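Local coordinates for protein mersacidin decarboxylase (Bacillus sp., PDB 1P3Y) that catalyses the FAD-dependent oxidative decarboxylation of the C-terminal cysteine of the lantibiotic mersacidin, giving an aminoenethiol residue, at residues C86-T91 with I119-M124; I147-V152 with G169-D174; D8-I13 with G79-I84. All blocks are in the same frame, centred on the assembly; numbering follows the deposited sequence.

How the contacts relate
All three contacts reach the same parallel sheet. Contact 1 joins strands 84-90 and 119-122 in the buried middle, where main-chain bonds and apolar side chains do the work until the strands end on FAD. Contact 3 lies one strand over, pairing strand 10-15 with the start of strand 84-90; it is partly buried and adds an aspartate and a tryptophan to the apolar chemistry. Contact 2 is the surface member, mostly loop, with one antiparallel bridge and a bridging water. It touches contact 1 because Phe-120 bonds through its backbone to Ile-147 and Ile-149, while Cys-86 N reaches Leu-12 O to tie contacts 1 and 3. Contacts 2 and 3 do not meet.

Contact 1 of 3, residues C86-T91 with I119-M124; sequences CIIPAT and IFFPNM. With FAD (flavin-adenine dinucleotide), chain B.
The FAD site begins where the parallel strands 84-90 and 119-122 run out, and Ile-87 with Phe-121 marks the last regular step before it. Ile-87 N donates to Ile-119 O at 3.0 Å, and Ile-87 O takes Phe-121 N at 2.9 Å. The cis peptide before Pro-89 lies in a beta bulge that shifts the register by one residue. Past it Ala-90 N reaches Phe-121 O at 3.1 Å, coming from well above the carbonyl plane (55° out), and Asn-123 N donates to Ala-90 O.

On one side of the sheet, Ile-87 and Phe-120 run side by side in the same direction, and CD1 of Ile-87 meets CE2 of the Phe-120 ring at 3.7 Å. Ala-90 CB approaches that ring at its edge. The other side carries Cys-86, its sulfur swung away from the backbone N (chi1 166°) to sit 4.3 Å from the centroid of the Phe-121 ring in an oblique sulfur-aromatic contact; helix 173-183 covers this side.

At the pocket, Thr-91 OG1 donates to the phosphate oxygen O2P of FAD (2.7 Å) and also caps the following helix by accepting from Ile-94 N. Flavin N3 gives its hydrogen to Asn-123 O at 2.8 Å. A cofactor held at the C-terminal ends of parallel strands, with a helix starting beside its phosphate, is characteristic of the Rossmann-like fold of HFCD flavoproteins.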
# COMPACT_ATOMS: atom_id res chain seq x y z
N CYS A 86 -6.90 27.67 25.14
CA CYS A 86 -5.94 28.62 24.67
C CYS A 86 -5.23 28.07 23.43
O CYS A 86 -4.70 26.97 23.43
CB CYS A 86 -4.97 28.92 25.82
SG CYS A 86 -3.49 29.77 25.33
N ILE A 87 -5.25 28.85 22.35
CA ILE A 87 -4.59 28.45 21.12
C ILE A 87 -3.24 29.15 20.97
O ILE A 87 -3.18 30.36 20.75
CB ILE A 87 -5.48 28.75 19.90
CG1 ILE A 87 -6.77 27.93 19.99
CG2 ILE A 87 -4.69 28.46 18.58
CD1 ILE A 87 -7.79 28.21 18.88
N ILE A 88 -2.17 28.39 21.12
CA ILE A 88 -0.82 28.91 20.98
C ILE A 88 0.11 27.85 20.36
O ILE A 88 0.31 26.77 20.89
CB ILE A 88 -0.26 29.36 22.37
CG1 ILE A 88 1.20 29.81 22.21
CG2 ILE A 88 -0.36 28.21 23.41
CD1 ILE A 88 1.79 30.44 23.46
N PRO A 89 0.70 28.16 19.21
CA PRO A 89 0.52 29.43 18.49
C PRO A 89 -0.68 29.36 17.57
O PRO A 89 -1.08 28.28 17.13
CB PRO A 89 1.82 29.56 17.71
CG PRO A 89 2.15 28.14 17.38
CD PRO A 89 1.84 27.40 18.67
N ALA A 90 -1.24 30.53 17.27
CA ALA A 90 -2.39 30.69 16.40
C ALA A 90 -1.91 31.23 15.06
O ALA A 90 -1.12 32.15 15.03
CB ALA A 90 -3.36 31.67 17.03
N THR A 91 -2.38 30.64 13.96
CA THR A 91 -2.00 31.07 12.61
C THR A 91 -2.98 32.13 12.07
O THR A 91 -4.10 32.31 12.59
CB THR A 91 -2.06 29.90 11.60
OG1 THR A 91 -3.32 29.24 11.75
CG2 THR A 91 -0.92 28.91 11.82
N ILE A 119 -8.76 32.18 24.25
CA ILE A 119 -7.67 33.15 24.23
C ILE A 119 -6.68 32.70 23.15
O ILE A 119 -6.22 31.56 23.17
CB ILE A 119 -6.95 33.26 25.61
CG1 ILE A 119 -5.61 33.96 25.43
CG2 ILE A 119 -6.74 31.90 26.21
CD1 ILE A 119 -4.85 34.17 26.70
N PHE A 120 -6.37 33.61 22.22
CA PHE A 120 -5.44 33.34 21.12
C PHE A 120 -4.07 33.98 21.28
O PHE A 120 -3.96 35.11 21.74
CB PHE A 120 -6.01 33.89 19.81
CG PHE A 120 -7.27 33.24 19.38
CD1 PHE A 120 -8.48 33.58 19.99
CD2 PHE A 120 -7.27 32.30 18.34
CE1 PHE A 120 -9.67 32.98 19.57
CE2 PHE A 120 -8.44 31.69 17.91
CZ PHE A 120 -9.65 32.03 18.53
N PHE A 121 -3.04 33.26 20.87
CA PHE A 121 -1.68 33.79 20.92
C PHE A 121 -1.12 33.75 19.49
O PHE A 121 -0.34 32.88 19.15
CB PHE A 121 -0.77 32.94 21.82
CG PHE A 121 -1.01 33.16 23.29
CD1 PHE A 121 -2.10 32.55 23.93
CD2 PHE A 121 -0.13 33.93 24.04
CE1 PHE A 121 -2.29 32.71 25.30
CE2 PHE A 121 -0.31 34.10 25.41
CZ PHE A 121 -1.39 33.48 26.05
N PRO A 122 -1.53 34.70 18.64
CA PRO A 122 -1.06 34.76 17.26
C PRO A 122 0.45 34.76 17.10
O PRO A 122 1.18 35.25 17.96
CB PRO A 122 -1.70 36.04 16.72
CG PRO A 122 -2.96 36.13 17.49
CD PRO A 122 -2.53 35.76 18.89
N ASN A 123 0.90 34.24 15.97
CA ASN A 123 2.31 34.16 15.63
C ASN A 123 2.38 33.94 14.12
O ASN A 123 1.81 32.99 13.59
CB ASN A 123 2.95 32.99 16.39
CG ASN A 123 4.39 32.78 16.00
OD1 ASN A 123 4.67 32.15 14.99
ND2 ASN A 123 5.31 33.32 16.79
N MET A 124 3.07 34.83 13.43
CA MET A 124 3.18 34.73 11.99
C MET A 124 4.25 35.67 11.50
O MET A 124 4.84 36.44 12.26
CB MET A 124 1.85 35.10 11.33
CG MET A 124 1.41 36.56 11.57
SD MET A 124 -0.35 36.79 11.24
CE MET A 124 -1.05 36.24 12.80
PA FAD B . -4.18 23.25 8.90
O1A FAD B . -2.89 22.55 9.31
O2A FAD B . -5.50 22.60 9.26
O5B FAD B . -4.22 23.51 7.28
C5B FAD B . -3.04 23.45 6.41
C4B FAD B . -2.91 22.09 5.72
O4B FAD B . -3.66 21.11 6.43
C3B FAD B . -3.46 22.05 4.28
O3B FAD B . -2.34 21.74 3.46
C2B FAD B . -4.53 21.00 4.34
O2B FAD B . -4.82 20.23 3.22
C1B FAD B . -4.12 20.14 5.53
N9A FAD B . -5.16 19.36 6.28
C8A FAD B . -6.24 19.79 7.17
N7A FAD B . -6.97 18.81 7.65
C5A FAD B . -6.40 17.62 7.09
C6A FAD B . -6.71 16.21 7.18
N6A FAD B . -7.71 15.74 7.94
N1A FAD B . -5.91 15.29 6.44
C2A FAD B . -4.88 15.72 5.64
N3A FAD B . -4.49 17.08 5.50
C4A FAD B . -5.37 17.95 6.29
N1 FAD B . 1.08 30.52 9.13
C2 FAD B . 0.90 31.47 10.12
O2 FAD B . -0.14 32.19 10.14
N3 FAD B . 1.89 31.63 11.11
C4 FAD B . 3.11 30.86 11.20
O4 FAD B . 3.96 31.10 12.14
C4X FAD B . 3.26 29.90 10.20
N5 FAD B . 4.45 29.10 10.26
C5X FAD B . 4.61 28.09 9.26
C6 FAD B . 5.77 27.26 9.27
C7 FAD B . 6.01 26.20 8.30
C7M FAD B . 7.31 25.35 8.42
C8 FAD B . 4.99 25.98 7.25
C8M FAD B . 5.09 24.92 6.18
C9 FAD B . 3.83 26.77 7.20
C9A FAD B . 3.59 27.83 8.17
N10 FAD B . 2.40 28.75 8.21
C10 FAD B . 2.24 29.74 9.19
C1' FAD B . 1.40 28.56 7.20
C2' FAD B . 0.17 27.81 7.58
O2' FAD B . 0.59 26.44 8.01
C3' FAD B . -0.75 27.68 6.43
O3' FAD B . -1.50 28.89 6.18
C4' FAD B . -1.79 26.53 6.57
O4' FAD B . -2.57 26.48 5.33
C5' FAD B . -2.76 26.68 7.72
O5' FAD B . -2.21 26.12 8.92
P FAD B . -3.12 25.72 10.15
O1P FAD B . -2.21 25.20 11.17
O2P FAD B . -3.96 26.91 10.53
O3P FAD B . -4.20 24.69 9.53

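Contact 2 of 3, residues I147-V152 with G169-D174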
# COMPACT_ATOMS: atom_id res chain seq x y z
N ILE A 147 -10.16 36.70 23.39
CA ILE A 147 -8.97 37.45 23.78
C ILE A 147 -7.85 37.13 22.79
O ILE A 147 -7.69 35.96 22.40
CB ILE A 147 -8.51 37.06 25.19
CG1 ILE A 147 -9.59 37.43 26.20
CG2 ILE A 147 -7.15 37.73 25.52
CD1 ILE A 147 -9.31 36.88 27.57
N VAL A 148 -7.08 38.15 22.42
CA VAL A 148 -5.98 37.96 21.47
C VAL A 148 -4.65 38.57 21.96
O VAL A 148 -4.37 39.74 21.75
CB VAL A 148 -6.35 38.55 20.10
CG1 VAL A 148 -5.23 38.36 19.12
CG2 VAL A 148 -7.61 37.90 19.60
N ILE A 149 -3.84 37.75 22.62
CA ILE A 149 -2.56 38.21 23.12
C ILE A 149 -1.67 38.52 21.93
O ILE A 149 -1.33 37.64 21.13
CB ILE A 149 -1.90 37.13 24.00
CG1 ILE A 149 -2.84 36.75 25.15
CG2 ILE A 149 -0.55 37.60 24.48
CD1 ILE A 149 -3.54 37.92 25.83
N GLU A 150 -1.29 39.78 21.80
CA GLU A 150 -0.46 40.20 20.68
C GLU A 150 0.95 39.64 20.80
O GLU A 150 1.42 39.32 21.89
CB GLU A 150 -0.41 41.74 20.62
CG GLU A 150 -1.79 42.41 20.60
CD GLU A 150 -2.03 43.29 19.37
OE1 GLU A 150 -3.22 43.52 19.02
OE2 GLU A 150 -1.02 43.75 18.77
N PRO A 151 1.62 39.45 19.67
CA PRO A 151 2.99 38.93 19.74
C PRO A 151 3.95 40.12 19.99
O PRO A 151 3.58 41.28 19.77
CB PRO A 151 3.19 38.29 18.36
CG PRO A 151 2.33 39.15 17.47
CD PRO A 151 1.08 39.33 18.31
N VAL A 152 5.16 39.83 20.44
CA VAL A 152 6.13 40.88 20.71
C VAL A 152 7.31 40.83 19.76
O VAL A 152 7.72 39.76 19.31
CB VAL A 152 6.65 40.78 22.17
CG1 VAL A 152 5.54 41.14 23.13
CG2 VAL A 152 7.12 39.37 22.46
N GLY A 169 7.32 37.51 17.90
CA GLY A 169 7.19 36.21 18.52
C GLY A 169 6.23 36.16 19.71
O GLY A 169 5.56 37.13 20.04
N LEU A 170 6.16 35.00 20.35
CA LEU A 170 5.27 34.80 21.49
C LEU A 170 5.94 35.29 22.77
O LEU A 170 7.16 35.22 22.89
CB LEU A 170 4.93 33.31 21.63
CG LEU A 170 4.07 32.64 20.55
CD1 LEU A 170 4.25 31.13 20.64
CD2 LEU A 170 2.61 33.05 20.73
N ILE A 171 5.14 35.77 23.72
CA ILE A 171 5.70 36.22 24.98
C ILE A 171 6.08 34.98 25.77
O ILE A 171 5.40 33.97 25.72
CB ILE A 171 4.72 37.11 25.83
CG1 ILE A 171 3.53 36.30 26.37
CG2 ILE A 171 4.25 38.29 25.00
CD1 ILE A 171 2.52 35.91 25.34
N THR A 172 7.20 35.04 26.48
CA THR A 172 7.69 33.93 27.28
C THR A 172 6.58 33.21 28.07
O THR A 172 5.53 33.79 28.36
CB THR A 172 8.80 34.43 28.24
OG1 THR A 172 8.29 35.50 29.05
CG2 THR A 172 9.98 34.97 27.43
N PRO A 173 6.81 31.93 28.41
CA PRO A 173 5.83 31.13 29.16
C PRO A 173 5.22 31.86 30.34
O PRO A 173 4.00 31.79 30.56
CB PRO A 173 6.62 29.91 29.58
CG PRO A 173 7.55 29.71 28.42
CD PRO A 173 8.01 31.13 28.11
N ASP A 174 6.06 32.54 31.12
CA ASP A 174 5.59 33.28 32.30
C ASP A 174 4.60 34.40 31.94
O ASP A 174 3.56 34.53 32.58
CB ASP A 174 6.78 33.85 33.07
CG ASP A 174 7.77 34.55 32.16
OD1 ASP A 174 8.18 33.94 31.15
OD2 ASP A 174 8.14 35.71 32.47
O HOH W 1 2.63 36.44 22.25
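Val-152 and Gly-169 hold each other by two main-chain bonds: Gly-169 N donates to Val-152 O at 2.7 Å, and Val-152 N to Gly-169 O at 2.8 Å. Neither donor lies quite in the plane of the carbonyl it meets; the amide of Gly-169 is tilted from it by 25°. Farther along, a water spans the two chains, accepting from Ile-171 N at 3.0 Å and donating to Glu-150 O at 3.1 Å. The Glu-150 side chain turns away from this contact, and its OE1 forms a salt bridge with Arg-142.

The bridge is a single antiparallel hydrogen-bonded pair, in contrast to the parallel sheet whose outermost strand, 147-148, leads into it. It closes the base of a long excursion that includes the unmodelled residues 156-167. In the related HFCD enzyme EpiD the corresponding region folds over the peptide substrate, so the unmodelled segment may serve a similar purpose here.

Packing centres on Ile-171, whose two branches serve different neighbours. With CG2 placed beside the backbone N and CG1 between N and the carbonyl carbon (chi1 68°), CG2 meets Val-152 CG1 at 3.6 Å while CD1 meets Ile-149 CG2, also at 3.6 Å. It crosses both partners at about a right angle. Beyond them, Ile-149 and Ile-171 both rest on Phe-121 of strand 119-122, while Pro-151 packs on Trp-129 of helix 126-129.

Contact 3 of 3, residues D8-I13 with G79-I84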
# COMPACT_ATOMS: atom_id res chain seq x y z
N ASP A 8 -6.75 24.19 39.88
CA ASP A 8 -7.86 23.24 39.81
C ASP A 8 -8.71 23.39 38.55
O ASP A 8 -9.92 23.11 38.55
CB ASP A 8 -8.73 23.39 41.07
CG ASP A 8 -8.81 24.83 41.57
OD1 ASP A 8 -9.45 25.66 40.88
OD2 ASP A 8 -8.22 25.12 42.65
N LYS A 9 -8.07 23.83 37.47
CA LYS A 9 -8.75 24.01 36.19
C LYS A 9 -8.12 23.14 35.09
O LYS A 9 -6.92 22.83 35.12
CB LYS A 9 -8.70 25.49 35.79
CG LYS A 9 -9.40 26.42 36.75
CD LYS A 9 -10.89 26.14 36.78
CE LYS A 9 -11.61 26.96 37.84
NZ LYS A 9 -13.08 26.80 37.67
N LYS A 10 -8.94 22.75 34.12
CA LYS A 10 -8.49 21.93 32.99
C LYS A 10 -8.12 22.85 31.82
O LYS A 10 -8.94 23.64 31.35
CB LYS A 10 -9.60 20.95 32.59
CG LYS A 10 -9.94 19.97 33.69
CD LYS A 10 -11.12 19.07 33.35
CE LYS A 10 -11.29 18.01 34.43
NZ LYS A 10 -12.36 17.02 34.10
N LEU A 11 -6.88 22.74 31.36
CA LEU A 11 -6.40 23.56 30.25
C LEU A 11 -6.19 22.79 28.95
O LEU A 11 -5.53 21.74 28.92
CB LEU A 11 -5.07 24.22 30.63
CG LEU A 11 -4.40 24.99 29.50
CD1 LEU A 11 -5.29 26.16 29.09
CD2 LEU A 11 -3.01 25.47 29.96
N LEU A 12 -6.78 23.32 27.88
CA LEU A 12 -6.65 22.73 26.56
C LEU A 12 -5.84 23.70 25.71
O LEU A 12 -6.19 24.88 25.58
CB LEU A 12 -8.01 22.50 25.92
CG LEU A 12 -7.96 21.94 24.48
CD1 LEU A 12 -7.23 20.60 24.49
CD2 LEU A 12 -9.38 21.79 23.91
N ILE A 13 -4.75 23.21 25.15
CA ILE A 13 -3.93 24.02 24.28
C ILE A 13 -4.02 23.54 22.83
O ILE A 13 -3.72 22.38 22.52
CB ILE A 13 -2.49 24.00 24.77
CG1 ILE A 13 -2.41 24.78 26.08
CG2 ILE A 13 -1.55 24.58 23.72
CD1 ILE A 13 -1.21 24.41 26.93
N GLY A 79 -14.19 20.31 23.99
CA GLY A 79 -14.61 21.67 24.23
C GLY A 79 -15.20 21.81 25.63
O GLY A 79 -14.92 22.77 26.33
N ARG A 80 -16.01 20.84 26.05
CA ARG A 80 -16.62 20.88 27.38
C ARG A 80 -15.65 20.45 28.46
O ARG A 80 -15.68 21.00 29.56
CB ARG A 80 -17.87 19.99 27.44
CG ARG A 80 -19.12 20.66 26.90
CD ARG A 80 -20.39 19.96 27.40
NE ARG A 80 -21.61 20.68 27.03
CZ ARG A 80 -22.09 20.78 25.79
NH1 ARG A 80 -21.45 20.20 24.78
NH2 ARG A 80 -23.21 21.46 25.55
N TRP A 81 -14.80 19.48 28.14
CA TRP A 81 -13.79 18.96 29.08
C TRP A 81 -12.93 20.07 29.65
O TRP A 81 -12.64 20.10 30.86
CB TRP A 81 -12.85 17.97 28.38
CG TRP A 81 -11.67 17.56 29.24
CD1 TRP A 81 -11.66 16.58 30.19
CD2 TRP A 81 -10.38 18.19 29.31
NE1 TRP A 81 -10.45 16.56 30.84
CE2 TRP A 81 -9.65 17.54 30.32
CE3 TRP A 81 -9.77 19.24 28.61
CZ2 TRP A 81 -8.33 17.91 30.67
CZ3 TRP A 81 -8.46 19.62 28.95
CH2 TRP A 81 -7.76 18.95 29.98
N ALA A 82 -12.51 20.97 28.77
CA ALA A 82 -11.63 22.07 29.15
C ALA A 82 -12.37 23.23 29.79
O ALA A 82 -13.50 23.55 29.42
CB ALA A 82 -10.86 22.54 27.92
N ASP A 83 -11.72 23.84 30.78
CA ASP A 83 -12.26 25.01 31.48
C ASP A 83 -11.71 26.21 30.74
O ASP A 83 -12.37 27.25 30.61
CB ASP A 83 -11.79 25.06 32.94
CG ASP A 83 -12.32 23.91 33.77
OD1 ASP A 83 -13.55 23.66 33.70
OD2 ASP A 83 -11.51 23.27 34.47
N ILE A 84 -10.47 26.08 30.28
CA ILE A 84 -9.82 27.14 29.54
C ILE A 84 -9.25 26.58 28.24
O ILE A 84 -8.57 25.55 28.23
CB ILE A 84 -8.68 27.77 30.37
CG1 ILE A 84 -9.25 28.40 31.64
CG2 ILE A 84 -7.93 28.81 29.53
CD1 ILE A 84 -8.20 28.71 32.69
O HOH W 2 -11.93 21.51 37.45
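Lys-10 O is gripped by two successive amides, Asp-83 N at 2.8 Å and Ile-84 N at 3.1 Å. Ile-84 N comes in nearly end-on to the carbonyl, Asp-83 N more from the side (C=O...donor angle 141°). Asp-83 then returns the bond with its side chain: OD2 accepts from Lys-10 N at 2.6 Å, a nearly straight link (169° at the hydrogen) that uses the anti side of the carboxylate, somewhat out of its plane. Backbone N and O of Lys-10 are thus both bonded to Asp-83, one by its carboxylate and one by its amide, so one residue holds the beginning of strand 10-15 by both N-H and C=O. CD of Lys-9 also packs against OD2. Lys-9 NZ stays 5.0 Å from Asp-83 OD2, too far for a salt bridge, though its charge would be expected to favour the ionised carboxylate. A water donates to Asp-8 O and only weakly to Asp-83 OD2.

Regular parallel pairing follows, as Leu-12 N donates to Ile-84 O at 2.9 Å. The Lys-10 chain leaves extended and lies obliquely over one face of the Trp-81 indole. Lys-10 CB stands 3.8 Å from the centroid of the six-membered ring of Trp-81, close to its normal, in a CH-pi contact, and CD lies over the same face nearer the rim. Trp-81 has CG turned opposite its backbone N (chi1 172°), which brings the ring back over the strand until Leu-11 O meets its edge in plane. Leu-12 CB touches Ala-82 CB, and Leu-11 CD1 meets Ile-84 CG2 at 3.8 Å.

Here helix 75-81, which begins at the active-site His-75, hands over to strand 84-90 next to strand 10-15. Strand 37-42 lies on the other side of 10-15 and supplies Arg-39 for a cation-pi contact with Trp-81.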